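Local atomic coordinates of sensor histidine kinase CitA (Klebsiella pneumoniae, PDB entry 1P0Z), a protein that senses citrate through its periplasmic domain and, as a membrane-bound histidine kinase, probably phosphorylates CitB to induce the citrate-fermentation genes. Residues 13-18 against 119-124; 23-28 against 38-43; 88-93 against 103-108. All blocks are in the same frame, centred on the assembly; numbering follows the deposited sequence.

How the contacts relate
Contacts 1 and 3 share one antiparallel sheet: strands 115-124 and 101-109 are neighbours, and Gly104 N lies 2.8 Å from Val121 O. Contacts 1 and 2 are both buried; contact 1 lies nearest the centre of the chain, where helix 6-20 packs on the sheet through alanine and valine with a polar pair at one end. Contact 3 is only partly buried; it is built on backbone hydrogen bonds and carries sodium and anion ligands. Contact 2, between helices 23-30 and 34-47, is farther out and almost wholly apolar. It joins the others through Leu25, whose CD2 lies 3.9 Å from Val119 CG2 and 3.9 Å from Ile108 CD1.

Contact 1 of 3, residues 13-18 against 119-124; sequences LIQAMQ and VSVGYT
The Tyr123 ring meets the Gln15 amide at its hydroxyl edge: NE2 of Gln15 lies in the plane of the ring rather than over a face. The two flat groups are turned 55° against each other, and their side chains cross at about a right angle. The setting is the PAS (Cache) fold of the periplasmic domain, in which helix 6-20 packs on the central antiparallel sheet. The short axes of 13-18 and 119-124 run 7.4 Å apart at their closest and nearly antiparallel, at 154°.

Gln15 NE2 donates to Tyr123 OH at 2.9 Å, with 155° at the hydrogen. The hydroxyl sits close to the amide plane, where an N-H of the amide naturally points. The glutamine reaches it because CG stands anti to the carbonyl carbon and the chain stays extended beyond, carrying the amide toward the end of the tyrosine. Neither group depends on this bond alone. Gln15 OE1 is bonded to Ser48 OG and NE2 also gives a hydrogen bond to Arg11 O, while Tyr123 OH is paired with Asp49 OD1. These several partners fix the rotation of the amide and satisfy polar atoms in a buried place.

Away from the ring, apolar side chains pack closely on each other and on the backbone. Ala16 faces the strand opposite Val121, their CA atoms 5.6 Å apart, and this small residue lets the helix come in near the sheet. Val121 CG2, anti to its own carbonyl carbon, presses on the helix backbone, 3.7 Å from Ala16 N, and lies 4.2 Å from Gln15 CB. The alanine methyl also meets Val119: Ala16 CB is 3.9 Å from Val119 O and 4.3 Å from Val119 CG1.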
# COMPACT_ATOMS: atom_id res chain seq x y z
N LEU A 13 -3.40 -8.11 2.06
CA LEU A 13 -4.35 -7.76 1.00
C LEU A 13 -5.65 -7.20 1.56
O LEU A 13 -6.16 -6.17 1.06
CB LEU A 13 -4.60 -8.98 0.10
CG LEU A 13 -5.62 -8.78 -1.03
CD1 LEU A 13 -5.21 -7.60 -1.92
CD2 LEU A 13 -5.73 -10.10 -1.79
N ILE A 14 -6.17 -7.85 2.60
CA ILE A 14 -7.41 -7.40 3.22
C ILE A 14 -7.25 -5.98 3.71
O ILE A 14 -8.09 -5.14 3.47
CB ILE A 14 -7.84 -8.32 4.39
CG1 ILE A 14 -8.39 -9.63 3.83
CG2 ILE A 14 -8.89 -7.62 5.29
CD1 ILE A 14 -9.64 -9.45 2.96
N GLN A 15 -6.14 -5.71 4.39
CA GLN A 15 -5.88 -4.38 4.94
C GLN A 15 -5.72 -3.34 3.82
O GLN A 15 -6.21 -2.21 3.94
CB GLN A 15 -4.64 -4.38 5.81
CG GLN A 15 -4.89 -5.12 7.13
CD GLN A 15 -3.61 -5.27 7.91
OE1 GLN A 15 -3.32 -4.47 8.79
NE2 GLN A 15 -2.81 -6.29 7.58
N ALA A 16 -5.05 -3.71 2.72
CA ALA A 16 -4.87 -2.73 1.64
C ALA A 16 -6.20 -2.39 0.98
O ALA A 16 -6.42 -1.24 0.59
CB ALA A 16 -3.90 -3.28 0.58
N MET A 17 -7.03 -3.39 0.84
CA MET A 17 -8.36 -3.16 0.27
C MET A 17 -9.16 -2.23 1.19
O MET A 17 -9.80 -1.28 0.71
CB MET A 17 -9.07 -4.49 0.04
CG MET A 17 -8.42 -5.25 -1.09
SD MET A 17 -9.17 -6.82 -1.39
CE MET A 17 -10.77 -6.29 -1.97
N GLN A 18 -9.14 -2.50 2.49
CA GLN A 18 -9.89 -1.69 3.44
C GLN A 18 -9.41 -0.25 3.46
O GLN A 18 -10.21 0.68 3.43
CB GLN A 18 -9.76 -2.27 4.85
CG GLN A 18 -10.50 -3.55 4.99
CD GLN A 18 -10.30 -4.19 6.33
OE1 GLN A 18 -9.16 -4.35 6.79
NE2 GLN A 18 -11.38 -4.59 6.96
N VAL A 119 -2.65 1.68 -2.58
CA VAL A 119 -2.23 1.44 -1.19
C VAL A 119 -1.50 0.09 -1.21
O VAL A 119 -1.96 -0.86 -1.84
CB VAL A 119 -3.43 1.30 -0.23
CG1 VAL A 119 -2.93 0.84 1.17
CG2 VAL A 119 -4.17 2.64 -0.12
N SER A 120 -0.35 0.06 -0.53
CA SER A 120 0.44 -1.17 -0.44
C SER A 120 0.70 -1.39 1.05
O SER A 120 1.26 -0.51 1.72
CB SER A 120 1.78 -0.99 -1.17
OG SER A 120 2.59 -2.17 -1.00
N VAL A 121 0.30 -2.56 1.56
CA VAL A 121 0.54 -2.89 2.96
C VAL A 121 1.58 -4.01 2.91
O VAL A 121 1.35 -5.04 2.29
CB VAL A 121 -0.75 -3.37 3.64
CG1 VAL A 121 -0.45 -3.93 5.01
CG2 VAL A 121 -1.77 -2.19 3.70
N GLY A 122 2.69 -3.82 3.59
CA GLY A 122 3.76 -4.80 3.49
C GLY A 122 4.27 -5.39 4.78
O GLY A 122 4.25 -4.75 5.83
N TYR A 123 4.71 -6.65 4.65
CA TYR A 123 5.30 -7.40 5.78
C TYR A 123 6.68 -7.90 5.36
O TYR A 123 6.79 -8.70 4.44
CB TYR A 123 4.45 -8.62 6.15
CG TYR A 123 3.15 -8.29 6.84
CD1 TYR A 123 2.06 -7.80 6.11
CD2 TYR A 123 3.00 -8.50 8.20
CE1 TYR A 123 0.83 -7.52 6.75
CE2 TYR A 123 1.79 -8.22 8.86
CZ TYR A 123 0.71 -7.73 8.11
OH TYR A 123 -0.45 -7.43 8.78
N THR A 124 7.75 -7.39 5.97
CA THR A 124 9.08 -7.85 5.57
C THR A 124 9.29 -9.26 6.15
O THR A 124 9.21 -9.48 7.36
CB THR A 124 10.16 -6.88 6.07
OG1 THR A 124 10.00 -5.65 5.36
CG2 THR A 124 11.58 -7.46 5.85

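Contact 2 of 3, residues 23-28 against 38-43; sequences PELVEA and KALIDP
Leu40 reaches Glu24 because its CG stands anti to the carbonyl carbon, chi1 -70°, and chi2 of 165° then spreads the two methyls across the facing helix. Glu24, whose CB already faces Leu40, has the same kind of first torsion and an extended chain beyond CG, which lays its carboxylate end beside the leucine, OE1 4.0 Å from Leu40 CD2. The motif is a helical hairpin: helices 23-30 and 34-47 follow one another after a short turn and run roughly antiparallel, at 139° between the short axes. The closest approach of those axes, 10.4 Å, is wide enough that no backbone meets backbone; the leucine side chain spans the gap to the opposite helix.

The branches of Leu40 divide the work. CD2 touches the aliphatic part of Glu24, 3.9 Å from its CB. CD1 goes deeper, lying 3.6 Å from Glu24 O and 4.1 Å from Ala28 CB. That oxygen accepts the helix bond from Ala28 N; its contact with the methyl is van der Waals packing. The charge of Glu24 is met one turn earlier on the partner helix 34-47, by a salt bridge from Glu24 OE2 to Arg36 NH2.

Toward the interior, Leu25 and Ile41 both also touch Ile19 of helix 6-20, and Leu25 continues onto Val119 and Ile108 of the sheet. Across the hairpin itself, Leu25 CD1 meets Ile41 CD1 at 4.4 Å.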
# COMPACT_ATOMS: atom_id res chain seq x y z
N PRO A 23 -13.35 6.54 2.40
CA PRO A 23 -13.73 7.80 1.76
C PRO A 23 -12.80 8.95 2.12
O PRO A 23 -12.49 9.77 1.27
CB PRO A 23 -15.17 8.04 2.27
CG PRO A 23 -15.69 6.64 2.42
CD PRO A 23 -14.50 5.90 3.06
N GLU A 24 -12.35 9.02 3.37
CA GLU A 24 -11.44 10.10 3.76
C GLU A 24 -10.10 10.04 3.02
O GLU A 24 -9.50 11.09 2.70
CB GLU A 24 -11.19 10.08 5.26
CG GLU A 24 -12.43 10.50 6.06
CD GLU A 24 -12.13 10.74 7.52
OE1 GLU A 24 -12.04 9.77 8.30
OE2 GLU A 24 -11.98 11.91 7.90
N LEU A 25 -9.63 8.82 2.75
CA LEU A 25 -8.36 8.70 2.03
C LEU A 25 -8.57 9.06 0.57
O LEU A 25 -7.73 9.72 -0.03
CB LEU A 25 -7.79 7.27 2.12
CG LEU A 25 -6.45 7.12 1.38
CD1 LEU A 25 -5.39 8.01 1.99
CD2 LEU A 25 -6.00 5.64 1.46
N VAL A 26 -9.70 8.63 -0.01
CA VAL A 26 -9.99 8.96 -1.39
C VAL A 26 -9.97 10.49 -1.53
O VAL A 26 -9.35 11.03 -2.44
CB VAL A 26 -11.38 8.43 -1.81
CG1 VAL A 26 -11.78 9.03 -3.18
CG2 VAL A 26 -11.37 6.92 -1.88
N GLU A 27 -10.64 11.18 -0.60
CA GLU A 27 -10.66 12.64 -0.64
C GLU A 27 -9.29 13.29 -0.45
O GLU A 27 -8.93 14.21 -1.21
CB GLU A 27 -11.62 13.20 0.42
CG GLU A 27 -11.69 14.75 0.38
CD GLU A 27 -12.70 15.32 1.35
OE1 GLU A 27 -13.90 15.02 1.21
OE2 GLU A 27 -12.30 16.08 2.26
N ALA A 28 -8.52 12.80 0.52
CA ALA A 28 -7.21 13.37 0.79
C ALA A 28 -6.29 13.17 -0.42
O ALA A 28 -5.47 14.04 -0.72
CB ALA A 28 -6.61 12.73 2.05
N LYS A 38 -1.10 11.63 6.01
CA LYS A 38 -0.28 11.18 7.14
C LYS A 38 -1.13 10.98 8.41
O LYS A 38 -0.97 10.00 9.13
CB LYS A 38 0.83 12.21 7.43
CG LYS A 38 1.75 11.82 8.57
CD LYS A 38 2.74 12.97 8.83
CE LYS A 38 4.00 12.52 9.59
NZ LYS A 38 3.75 11.77 10.84
N ALA A 39 -2.03 11.93 8.68
CA ALA A 39 -2.90 11.84 9.85
C ALA A 39 -3.81 10.60 9.80
O ALA A 39 -4.15 10.02 10.84
CB ALA A 39 -3.75 13.10 9.98
N LEU A 40 -4.19 10.21 8.58
CA LEU A 40 -5.05 9.05 8.42
C LEU A 40 -4.28 7.72 8.49
O LEU A 40 -4.73 6.76 9.11
CB LEU A 40 -5.78 9.10 7.07
CG LEU A 40 -6.87 10.17 6.87
CD1 LEU A 40 -7.22 10.32 5.37
CD2 LEU A 40 -8.12 9.77 7.68
N ILE A 41 -3.11 7.69 7.86
CA ILE A 41 -2.35 6.45 7.81
C ILE A 41 -1.50 6.13 9.03
O ILE A 41 -1.39 4.99 9.42
CB ILE A 41 -1.46 6.41 6.56
CG1 ILE A 41 -2.32 6.60 5.29
CG2 ILE A 41 -0.71 5.10 6.51
CD1 ILE A 41 -3.35 5.54 5.06
N ASP A 42 -0.89 7.15 9.64
CA ASP A 42 -0.05 6.88 10.81
C ASP A 42 -0.73 6.02 11.87
O ASP A 42 -0.13 5.08 12.37
CB ASP A 42 0.40 8.18 11.48
CG ASP A 42 1.62 8.80 10.83
OD1 ASP A 42 2.28 8.18 9.96
OD2 ASP A 42 1.96 9.95 11.22
N PRO A 43 -1.97 6.38 12.26
CA PRO A 43 -2.59 5.54 13.30
C PRO A 43 -2.82 4.12 12.82
O PRO A 43 -2.77 3.19 13.62
CB PRO A 43 -3.92 6.25 13.60
CG PRO A 43 -3.72 7.68 13.05
CD PRO A 43 -2.87 7.45 11.82

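Contact 3 of 3, residues 88-93 against 103-108; sequences KSYVSV and RGKSPI. With NA (sodium ion), chain L; OMO (Mo(VI)(=O)(oh)2 cluster), chain N.
The hairpin of strands 90-96 and 101-109 at one border of the central sheet supplies two citrate-binding residues, Arg103 and Lys105, on the face shared with Tyr90 and Ser92. Two antiparallel hydrogen-bonded pairs, Tyr90 with Lys105 and Ser92 with Arg103, set the register, and Val91 and Gly104 form the non-hydrogen-bonded pair between them. The straightest of the four bonds is Arg103 N to Ser92 O, 2.7 Å with 173° at the hydrogen.

Lys105 passes over one face of the Tyr90 ring in a CH-pi contact, its CB 4.2 Å from the ring centroid and 21° off the normal. The chain bends at chi2 while still beside the ring, CG 3.9 Å from Tyr90 CE2, and then leads away. Lys105 NZ forms a salt bridge with Asp79 and a hydrogen bond with a bound citrate anion. Asp79 also receives Arg103 NH1 and Ser92 OG, so one carboxylate bridges both basic groups and is well placed to orient them. At the edge of its guanidinium, Arg103 NH1 donates to OR1 of the molybdenum oxo-hydroxo group at 2.9 Å; NH2 gives the same oxygen a weak bond.

At the other end Ser89 OG and Ser106 OG share a hydrogen bond of 2.7 Å. Ser106 OG also binds sodium at 2.4 Å, as does Pro107 O at 2.4 Å, and Ser20 with three waters completes six ligands. Basic side chains projecting from alternate positions of one strand, on one sheet face, toward a carboxylate ligand mark the citrate pocket of this periplasmic PAS domain of the Cache type.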
# COMPACT_ATOMS: atom_id res chain seq x y z
N LYS A 88 -6.47 -3.84 -10.35
CA LYS A 88 -6.43 -5.15 -9.69
C LYS A 88 -5.93 -5.04 -8.25
O LYS A 88 -5.10 -4.16 -7.94
CB LYS A 88 -5.49 -6.09 -10.44
CG LYS A 88 -5.87 -6.31 -11.89
CD LYS A 88 -7.18 -7.05 -12.08
CE LYS A 88 -7.33 -7.48 -13.57
NZ LYS A 88 -8.58 -8.25 -13.78
N SER A 89 -6.43 -5.94 -7.39
CA SER A 89 -5.95 -6.03 -5.99
C SER A 89 -5.26 -7.40 -5.91
O SER A 89 -5.78 -8.41 -6.40
CB SER A 89 -7.11 -5.95 -4.99
OG SER A 89 -7.71 -4.64 -5.03
N TYR A 90 -4.08 -7.46 -5.29
CA TYR A 90 -3.33 -8.72 -5.31
C TYR A 90 -2.18 -8.72 -4.28
O TYR A 90 -1.87 -7.69 -3.68
CB TYR A 90 -2.69 -8.90 -6.70
CG TYR A 90 -1.93 -7.67 -7.19
CD1 TYR A 90 -2.60 -6.62 -7.82
CD2 TYR A 90 -0.55 -7.51 -6.96
CE1 TYR A 90 -1.95 -5.45 -8.20
CE2 TYR A 90 0.12 -6.31 -7.34
CZ TYR A 90 -0.59 -5.29 -7.96
OH TYR A 90 0.03 -4.09 -8.36
N VAL A 91 -1.59 -9.90 -4.10
CA VAL A 91 -0.44 -10.07 -3.23
C VAL A 91 0.80 -10.11 -4.14
O VAL A 91 0.80 -10.77 -5.17
CB VAL A 91 -0.51 -11.40 -2.46
CG1 VAL A 91 0.76 -11.63 -1.67
CG2 VAL A 91 -1.71 -11.35 -1.52
N SER A 92 1.83 -9.36 -3.75
CA SER A 92 3.07 -9.31 -4.53
C SER A 92 4.24 -9.50 -3.57
O SER A 92 4.08 -9.29 -2.37
CB SER A 92 3.18 -7.94 -5.23
OG SER A 92 4.45 -7.72 -5.84
N VAL A 93 5.40 -9.90 -4.09
CA VAL A 93 6.59 -10.04 -3.23
C VAL A 93 7.72 -9.29 -3.91
O VAL A 93 7.89 -9.34 -5.12
CB VAL A 93 7.00 -11.53 -2.98
CG1 VAL A 93 7.35 -12.24 -4.32
CG2 VAL A 93 8.20 -11.58 -1.99
N ARG A 103 3.53 -7.94 -0.13
CA ARG A 103 2.71 -6.73 -0.18
C ARG A 103 1.30 -7.07 -0.58
O ARG A 103 1.11 -7.92 -1.44
CB ARG A 103 3.19 -5.76 -1.28
CG ARG A 103 4.63 -5.30 -1.14
CD ARG A 103 5.63 -6.17 -2.05
NE ARG A 103 6.92 -5.54 -1.78
CZ ARG A 103 7.39 -4.47 -2.43
NH1 ARG A 103 6.72 -3.96 -3.45
NH2 ARG A 103 8.48 -3.82 -1.94
N GLY A 104 0.35 -6.41 0.05
CA GLY A 104 -1.03 -6.53 -0.42
C GLY A 104 -1.23 -5.16 -1.09
O GLY A 104 -0.97 -4.14 -0.46
N LYS A 105 -1.67 -5.14 -2.36
CA LYS A 105 -1.85 -3.89 -3.11
C LYS A 105 -3.26 -3.77 -3.58
O LYS A 105 -3.88 -4.77 -3.94
CB LYS A 105 -0.96 -3.90 -4.34
CG LYS A 105 0.54 -4.21 -4.06
CD LYS A 105 1.41 -3.09 -4.62
CE LYS A 105 2.83 -3.51 -4.66
NZ LYS A 105 3.63 -2.35 -5.13
N SER A 106 -3.79 -2.54 -3.55
CA SER A 106 -5.17 -2.34 -4.03
C SER A 106 -5.25 -0.89 -4.51
O SER A 106 -4.67 0.01 -3.88
CB SER A 106 -6.16 -2.56 -2.87
OG SER A 106 -7.51 -2.51 -3.36
N PRO A 107 -6.00 -0.64 -5.60
CA PRO A 107 -6.09 0.75 -6.09
C PRO A 107 -7.03 1.57 -5.21
O PRO A 107 -7.91 1.01 -4.52
CB PRO A 107 -6.73 0.59 -7.48
CG PRO A 107 -7.60 -0.66 -7.35
CD PRO A 107 -6.73 -1.59 -6.46
N ILE A 108 -6.79 2.86 -5.15
CA ILE A 108 -7.70 3.79 -4.47
C ILE A 108 -8.47 4.35 -5.68
O ILE A 108 -7.85 4.81 -6.64
CB ILE A 108 -6.96 4.96 -3.81
CG1 ILE A 108 -5.87 4.44 -2.86
CG2 ILE A 108 -7.97 5.84 -3.07
CD1 ILE A 108 -4.99 5.57 -2.27
NA NA L . -9.16 -0.75 -3.52
OM1 OMO N . 10.29 -0.06 -4.17
MO OMO N . 8.45 -0.43 -4.16
OR1 OMO N . 8.47 -2.04 -4.75
OM2 OMO N . 7.96 0.51 -5.55
O HOH W 1 -10.13 -2.28 -5.26
O HOH W 2 -11.05 0.68 -4.25
O HOH W 3 -10.71 -1.69 -1.99